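Local structure of leucine aminopeptidase A1, chloroplastic (Solanum lycopersicum, 5D8N) at residues Asp148-Ala152 with Glu153-Asn157; Ser116-Thr119 with Ser120-Leu124. The protein removes N-terminal amino acids, preferably leucine, from peptides as a magnesium-dependent homohexameric aminopeptidase of the M17 family, and also acts as a molecular chaperone. The protein carries 1 engineered substitution. All coordinates share one frame; numbering follows the deposited sequence.

Contact 1 of 2, residues Asp148-Ala152 with Glu153-Asn157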
ATOM      1  N   ASP A 148     -43.834 -36.442 -15.797  1.00 64.31           N
ATOM      2  CA  ASP A 148     -43.735 -37.895 -16.004  1.00 69.43           C
ATOM      3  C   ASP A 148     -42.636 -38.582 -15.193  1.00 59.06           C
ATOM      4  O   ASP A 148     -41.520 -38.066 -15.047  1.00 51.41           O
ATOM      5  CB  ASP A 148     -43.572 -38.256 -17.491  1.00 82.58           C
ATOM      6  CG  ASP A 148     -44.879 -38.171 -18.273  1.00 91.56           C
ATOM      7  OD1 ASP A 148     -45.969 -38.136 -17.655  1.00 76.20           O
ATOM      8  OD2 ASP A 148     -44.805 -38.118 -19.522  1.00104.23           O
ATOM      9  N   GLY A 149     -42.998 -39.716 -14.592  1.00 51.25           N
ATOM     10  CA  GLY A 149     -42.048 -40.486 -13.805  1.00 48.95           C
ATOM     11  C   GLY A 149     -41.789 -39.963 -12.403  1.00 50.35           C
ATOM     12  O   GLY A 149     -40.995 -40.558 -11.673  1.00 51.15           O
ATOM     13  N   LEU A 150     -42.451 -38.878 -12.003  1.00 52.08           N
ATOM     14  CA  LEU A 150     -42.234 -38.290 -10.675  1.00 48.03           C
ATOM     15  C   LEU A 150     -43.222 -38.878  -9.673  1.00 44.06           C
ATOM     16  O   LEU A 150     -44.426 -38.852  -9.914  1.00 42.66           O
ATOM     17  CB  LEU A 150     -42.412 -36.765 -10.692  1.00 48.56           C
ATOM     18  CG  LEU A 150     -41.375 -35.941 -11.452  1.00 49.83           C
ATOM     19  CD1 LEU A 150     -41.712 -34.465 -11.310  1.00 47.51           C
ATOM     20  CD2 LEU A 150     -39.958 -36.214 -10.974  1.00 55.81           C
ATOM     21  N   SER A 151     -42.734 -39.264  -8.495  1.00 45.95           N
ATOM     22  CA  SER A 151     -43.638 -39.690  -7.436  1.00 44.76           C
ATOM     23  C   SER A 151     -44.473 -38.518  -6.944  1.00 49.18           C
ATOM     24  O   SER A 151     -44.138 -37.352  -7.189  1.00 42.50           O
ATOM     25  CB  SER A 151     -42.875 -40.280  -6.264  1.00 42.22           C
ATOM     26  OG  SER A 151     -42.175 -39.292  -5.543  1.00 42.58           O
ATOM     27  N   ALA A 152     -45.549 -38.844  -6.229  1.00 49.29           N
ATOM     28  CA  ALA A 152     -46.431 -37.844  -5.629  1.00 51.42           C
ATOM     29  C   ALA A 152     -45.650 -37.001  -4.624  1.00 48.28           C
ATOM     30  O   ALA A 152     -45.839 -35.784  -4.532  1.00 38.30           O
ATOM     31  CB  ALA A 152     -47.638 -38.488  -4.958  1.00 49.80           C
ATOM     32  N   GLU A 153     -44.660 -37.640  -4.013  1.00 44.72           N
ATOM     33  CA  GLU A 153     -43.825 -36.974  -3.042  1.00 48.23           C
ATOM     34  C   GLU A 153     -42.783 -36.035  -3.637  1.00 41.89           C
ATOM     35  O   GLU A 153     -42.583 -34.941  -3.094  1.00 36.70           O
ATOM     36  CB  GLU A 153     -43.152 -37.982  -2.117  1.00 57.65           C
ATOM     37  CG  GLU A 153     -42.372 -37.314  -0.999  1.00 69.17           C
ATOM     38  CD  GLU A 153     -41.383 -38.252  -0.348  1.00 84.29           C
ATOM     39  OE1 GLU A 153     -40.188 -38.192  -0.714  1.00 96.36           O
ATOM     40  OE2 GLU A 153     -41.822 -39.068   0.490  1.00 80.60           O
ATOM     41  N   SER A 154     -42.118 -36.438  -4.717  0.50 39.16           N
ATOM     42  CA  SER A 154     -41.212 -35.501  -5.383  0.50 38.50           C
ATOM     43  C   SER A 154     -41.988 -34.282  -5.880  0.50 33.89           C
ATOM     44  O   SER A 154     -41.479 -33.162  -5.913  0.50 34.63           O
ATOM     45  CB  SER A 154     -40.494 -36.158  -6.555  0.50 42.00           C
ATOM     46  OG  SER A 154     -41.373 -36.267  -7.665  0.50 42.75           O
ATOM     47  N   LYS A 155     -43.218 -34.507  -6.319  1.00 31.34           N
ATOM     48  CA  LYS A 155     -44.022 -33.411  -6.803  1.00 33.87           C
ATOM     49  C   LYS A 155     -44.370 -32.439  -5.676  1.00 32.57           C
ATOM     50  O   LYS A 155     -44.407 -31.235  -5.871  1.00 27.93           O
ATOM     51  CB  LYS A 155     -45.317 -33.918  -7.396  1.00 35.47           C
ATOM     52  CG  LYS A 155     -45.157 -34.695  -8.686  1.00 42.18           C
ATOM     53  CD  LYS A 155     -46.563 -34.841  -9.239  1.00 46.98           C
ATOM     54  CE  LYS A 155     -46.817 -36.206  -9.826  1.00 56.13           C
ATOM     55  NZ  LYS A 155     -48.186 -36.172 -10.410  1.00 63.09           N
ATOM     56  N   ILE A 156     -44.725 -32.991  -4.525  1.00 33.99           N
ATOM     57  CA  ILE A 156     -44.988 -32.194  -3.343  1.00 33.76           C
ATOM     58  C   ILE A 156     -43.764 -31.326  -3.042  1.00 31.65           C
ATOM     59  O   ILE A 156     -43.926 -30.145  -2.737  1.00 28.43           O
ATOM     60  CB  ILE A 156     -45.395 -33.073  -2.149  1.00 36.74           C
ATOM     61  CG1 ILE A 156     -46.849 -33.534  -2.330  1.00 42.27           C
ATOM     62  CG2 ILE A 156     -45.254 -32.329  -0.836  1.00 33.95           C
ATOM     63  CD1 ILE A 156     -47.264 -34.646  -1.389  1.00 45.32           C
ATOM     64  N   ASN A 157     -42.576 -31.918  -3.085  1.00 29.19           N
ATOM     65  CA  ASN A 157     -41.352 -31.207  -2.741  1.00 31.84           C
ATOM     66  C   ASN A 157     -41.020 -30.139  -3.777  1.00 27.56           C
ATOM     67  O   ASN A 157     -40.597 -29.053  -3.415  1.00 27.88           O
ATOM     68  CB  ASN A 157     -40.178 -32.188  -2.630  1.00 35.18           C
ATOM     69  CG  ASN A 157     -40.271 -33.091  -1.408  1.00 40.73           C
ATOM     70  OD1 ASN A 157     -40.986 -32.806  -0.445  1.00 40.71           O
ATOM     71  ND2 ASN A 157     -39.472 -34.152  -1.412  1.00 46.54           N
TER
HETATM   72  O   HOH W   1     -40.184 -39.397  -8.228  1.00 39.83           O
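Lys155 N reaches back to Ser151 O (3.1 Å) and Ile156 N to Ala152 O (3.0 Å), two i to i+4 bonds that form the first turn of helix 152-170 directly after the extended residues Leu150 and Ser151. Ser151 occupies the N-cap. Its hydroxyl sits between its own backbone N and carbonyl carbon (chi1 71°), a torsion that turns OG back over the helix start to accept from Ser154 N at 3.0 Å in a nearly straight bond (169°). Serine suits this place because its short side chain can stand in for the carbonyl that a preceding turn would have supplied. In the conformer described here, one of two, Ser154 OG lies beside Leu150 CB, a placement to be taken with caution. A water accepts from Ser151 N, so this amide at the cap is also satisfied. Lys155 runs alongside the chain before the helix: CG passes 3.2 Å from Ser151 O, and the bend at chi3 brings CE to 3.6 Å from Leu150 O. Shortening Lys155 to an alanine takes away CG and CE, which is likely to leave Leu150 CB and Leu150 O without the methylenes that cover them. The buried Ile156 packs its side chain on Ile199 and Lys202 of helix 197-221. The arrangement is a classical serine N-cap, here starting a surface helix of the N-terminal, macro-type domain.

Contact 2 of 2, residues Ser116-Thr119 with Ser120-Leu124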
ATOM      1  N   SER A 116     -30.562 -30.094  -9.968  1.00 65.35           N
ATOM      2  CA  SER A 116     -30.901 -30.669  -8.679  1.00 64.22           C
ATOM      3  C   SER A 116     -32.065 -29.911  -8.049  1.00 60.73           C
ATOM      4  O   SER A 116     -32.104 -28.679  -8.078  1.00 58.77           O
ATOM      5  CB  SER A 116     -29.672 -30.657  -7.771  1.00 67.15           C
ATOM      6  OG  SER A 116     -29.300 -29.338  -7.395  1.00 67.24           O
ATOM      7  N   SER A 117     -32.963 -30.655  -7.416  1.00 47.89           N
ATOM      8  CA  SER A 117     -33.877 -30.076  -6.458  1.00 49.21           C
ATOM      9  C   SER A 117     -33.309 -30.013  -5.018  1.00 45.85           C
ATOM     10  O   SER A 117     -32.566 -30.896  -4.578  1.00 41.84           O
ATOM     11  CB  SER A 117     -35.163 -30.895  -6.486  1.00 50.28           C
ATOM     12  OG  SER A 117     -35.050 -31.947  -5.565  1.00 57.55           O
ATOM     13  N   PRO A 118     -33.698 -28.983  -4.249  1.00 34.05           N
ATOM     14  CA  PRO A 118     -34.777 -28.058  -4.580  1.00 32.82           C
ATOM     15  C   PRO A 118     -34.348 -26.873  -5.438  1.00 30.05           C
ATOM     16  O   PRO A 118     -35.173 -26.006  -5.742  1.00 27.63           O
ATOM     17  CB  PRO A 118     -35.261 -27.598  -3.202  1.00 33.67           C
ATOM     18  CG  PRO A 118     -34.014 -27.624  -2.363  1.00 35.94           C
ATOM     19  CD  PRO A 118     -33.213 -28.798  -2.868  1.00 33.26           C
ATOM     20  N   THR A 119     -33.050 -26.753  -5.680  1.00 28.11           N
ATOM     21  CA  THR A 119     -32.517 -25.484  -6.180  1.00 30.57           C
ATOM     22  C   THR A 119     -33.150 -25.073  -7.513  1.00 25.44           C
ATOM     23  O   THR A 119     -33.519 -23.907  -7.696  1.00 21.50           O
ATOM     24  CB  THR A 119     -30.969 -25.512  -6.263  1.00 37.38           C
ATOM     25  OG1 THR A 119     -30.432 -25.495  -4.929  1.00 36.80           O
ATOM     26  CG2 THR A 119     -30.415 -24.246  -6.991  1.00 38.78           C
ATOM     27  N   SER A 120     -33.400 -26.051  -8.382  1.00 24.71           N
ATOM     28  CA  SER A 120     -33.989 -25.782  -9.687  1.00 28.29           C
ATOM     29  C   SER A 120     -35.368 -25.182  -9.506  1.00 29.50           C
ATOM     30  O   SER A 120     -35.764 -24.319 -10.285  1.00 27.38           O
ATOM     31  CB  SER A 120     -34.114 -27.050 -10.524  1.00 33.22           C
ATOM     32  OG  SER A 120     -32.833 -27.607 -10.721  1.00 39.30           O
ATOM     33  N   TYR A 121     -36.114 -25.721  -8.544  1.00 27.35           N
ATOM     34  CA  TYR A 121     -37.496 -25.296  -8.354  1.00 25.53           C
ATOM     35  C   TYR A 121     -37.591 -23.996  -7.555  1.00 25.15           C
ATOM     36  O   TYR A 121     -38.404 -23.133  -7.918  1.00 22.91           O
ATOM     37  CB  TYR A 121     -38.312 -26.394  -7.684  1.00 26.92           C
ATOM     38  CG  TYR A 121     -38.317 -27.671  -8.483  1.00 31.66           C
ATOM     39  CD1 TYR A 121     -38.723 -27.666  -9.816  1.00 36.71           C
ATOM     40  CD2 TYR A 121     -37.672 -28.803  -7.997  1.00 34.51           C
ATOM     41  CE1 TYR A 121     -38.663 -28.805 -10.599  1.00 39.15           C
ATOM     42  CE2 TYR A 121     -37.608 -29.955  -8.765  1.00 40.55           C
ATOM     43  CZ  TYR A 121     -38.102 -29.940 -10.062  1.00 42.62           C
ATOM     44  OH  TYR A 121     -38.043 -31.055 -10.858  1.00 47.45           O
ATOM     45  N   HIS A 122     -36.632 -23.772  -6.649  1.00 22.09           N
ATOM     46  CA  HIS A 122     -36.413 -22.434  -6.107  1.00 22.89           C
ATOM     47  C   HIS A 122     -36.192 -21.403  -7.210  1.00 23.30           C
ATOM     48  O   HIS A 122     -36.819 -20.341  -7.200  1.00 22.08           O
ATOM     49  CB  HIS A 122     -35.198 -22.386  -5.199  1.00 23.54           C
ATOM     50  CG  HIS A 122     -35.379 -23.158  -3.937  1.00 23.16           C
ATOM     51  ND1 HIS A 122     -34.320 -23.571  -3.164  1.00 27.04           N
ATOM     52  CD2 HIS A 122     -36.495 -23.518  -3.271  1.00 23.12           C
ATOM     53  CE1 HIS A 122     -34.774 -24.123  -2.052  1.00 24.87           C
ATOM     54  NE2 HIS A 122     -36.093 -24.131  -2.110  1.00 25.45           N
ATOM     55  N   SER A 123     -35.310 -21.706  -8.155  1.00 23.78           N
ATOM     56  CA  SER A 123     -35.045 -20.777  -9.257  1.00 26.57           C
ATOM     57  C   SER A 123     -36.302 -20.519 -10.081  1.00 25.29           C
ATOM     58  O   SER A 123     -36.504 -19.413 -10.578  1.00 24.91           O
ATOM     59  CB  SER A 123     -33.921 -21.310 -10.165  1.00 29.60           C
ATOM     60  OG  SER A 123     -32.711 -21.263  -9.433  1.00 33.53           O
ATOM     61  N   LEU A 124     -37.012 -21.600 -10.395  1.00 25.44           N
ATOM     62  CA  LEU A 124     -38.241 -21.491 -11.163  1.00 23.55           C
ATOM     63  C   LEU A 124     -39.157 -20.504 -10.461  1.00 22.71           C
ATOM     64  O   LEU A 124     -39.671 -19.581 -11.081  1.00 24.56           O
ATOM     65  CB  LEU A 124     -38.927 -22.846 -11.323  1.00 23.09           C
ATOM     66  CG  LEU A 124     -40.309 -22.818 -11.968  1.00 24.21           C
ATOM     67  CD1 LEU A 124     -40.257 -22.200 -13.355  1.00 25.33           C
ATOM     68  CD2 LEU A 124     -40.877 -24.218 -12.075  1.00 26.46           C
TER
HETATM   69  O   HOH W   2     -31.566 -23.073  -3.489  1.00 34.05           O
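Pro118 O receives two backbone donors, His122 N at 2.8 Å in an almost straight bond (174°) and, more weakly, Tyr121 N at 3.0 Å. It opens the first turn of helix 119-134, which follows strand 104-112 in the macro-type alpha/beta N-terminal domain. The peptide bond before Pro118 is cis, and proline suits this place, since an N-H at the start of a helix would have no helical acceptor and its loss costs nothing. Its ring lies beside the imidazole of His122, one turn later, the two side chains pointing the same way; Pro118 CB stands over the ring face, 3.9 Å from the centroid, in a CH-pi contact. With CG of His122 opposite the carbonyl carbon (chi1 -68°), the same imidazole also lies over Pro118 O. Ser117 CB instead approaches the edge of the Tyr121 ring, 3.5 Å from CE2, while that ring packs on Ser158 and Ala161 of helix 152-170. Farther back, Ser116 O accepts from Ser120 N (2.9 Å), fastening the incoming loop to the helix; the small Ser120 suits this buried position. Next in the chain, Thr119 O takes Ser123 N and, weakly, the Ser123 hydroxyl. A water bridges Thr119 OG1 and His122 ND1, lying in the imidazole plane 2.8 Å from ND1.

Overall arrangement
Followed from the N terminus, the chain leaves strand 104-112, passes through contact 2 into helix 119-134, runs through strand 139-144 and then reaches contact 1, which leads into helix 152-170. The two contacts are therefore in series, neither enclosing the other, and each closes only the short turn where a loop becomes a helix. The centres of contact 1 and contact 2 are about 14 Å apart, on the same side of the chain's centre, and the two do not touch. Helix 152-170 relates them: it starts in contact 1, and farther along Pro118 and His122 of contact 2 both reach its Ala161, so that helices 119-134 and 152-170 pack together. Leu124 meets Val142 and Leu144 of strand 139-144.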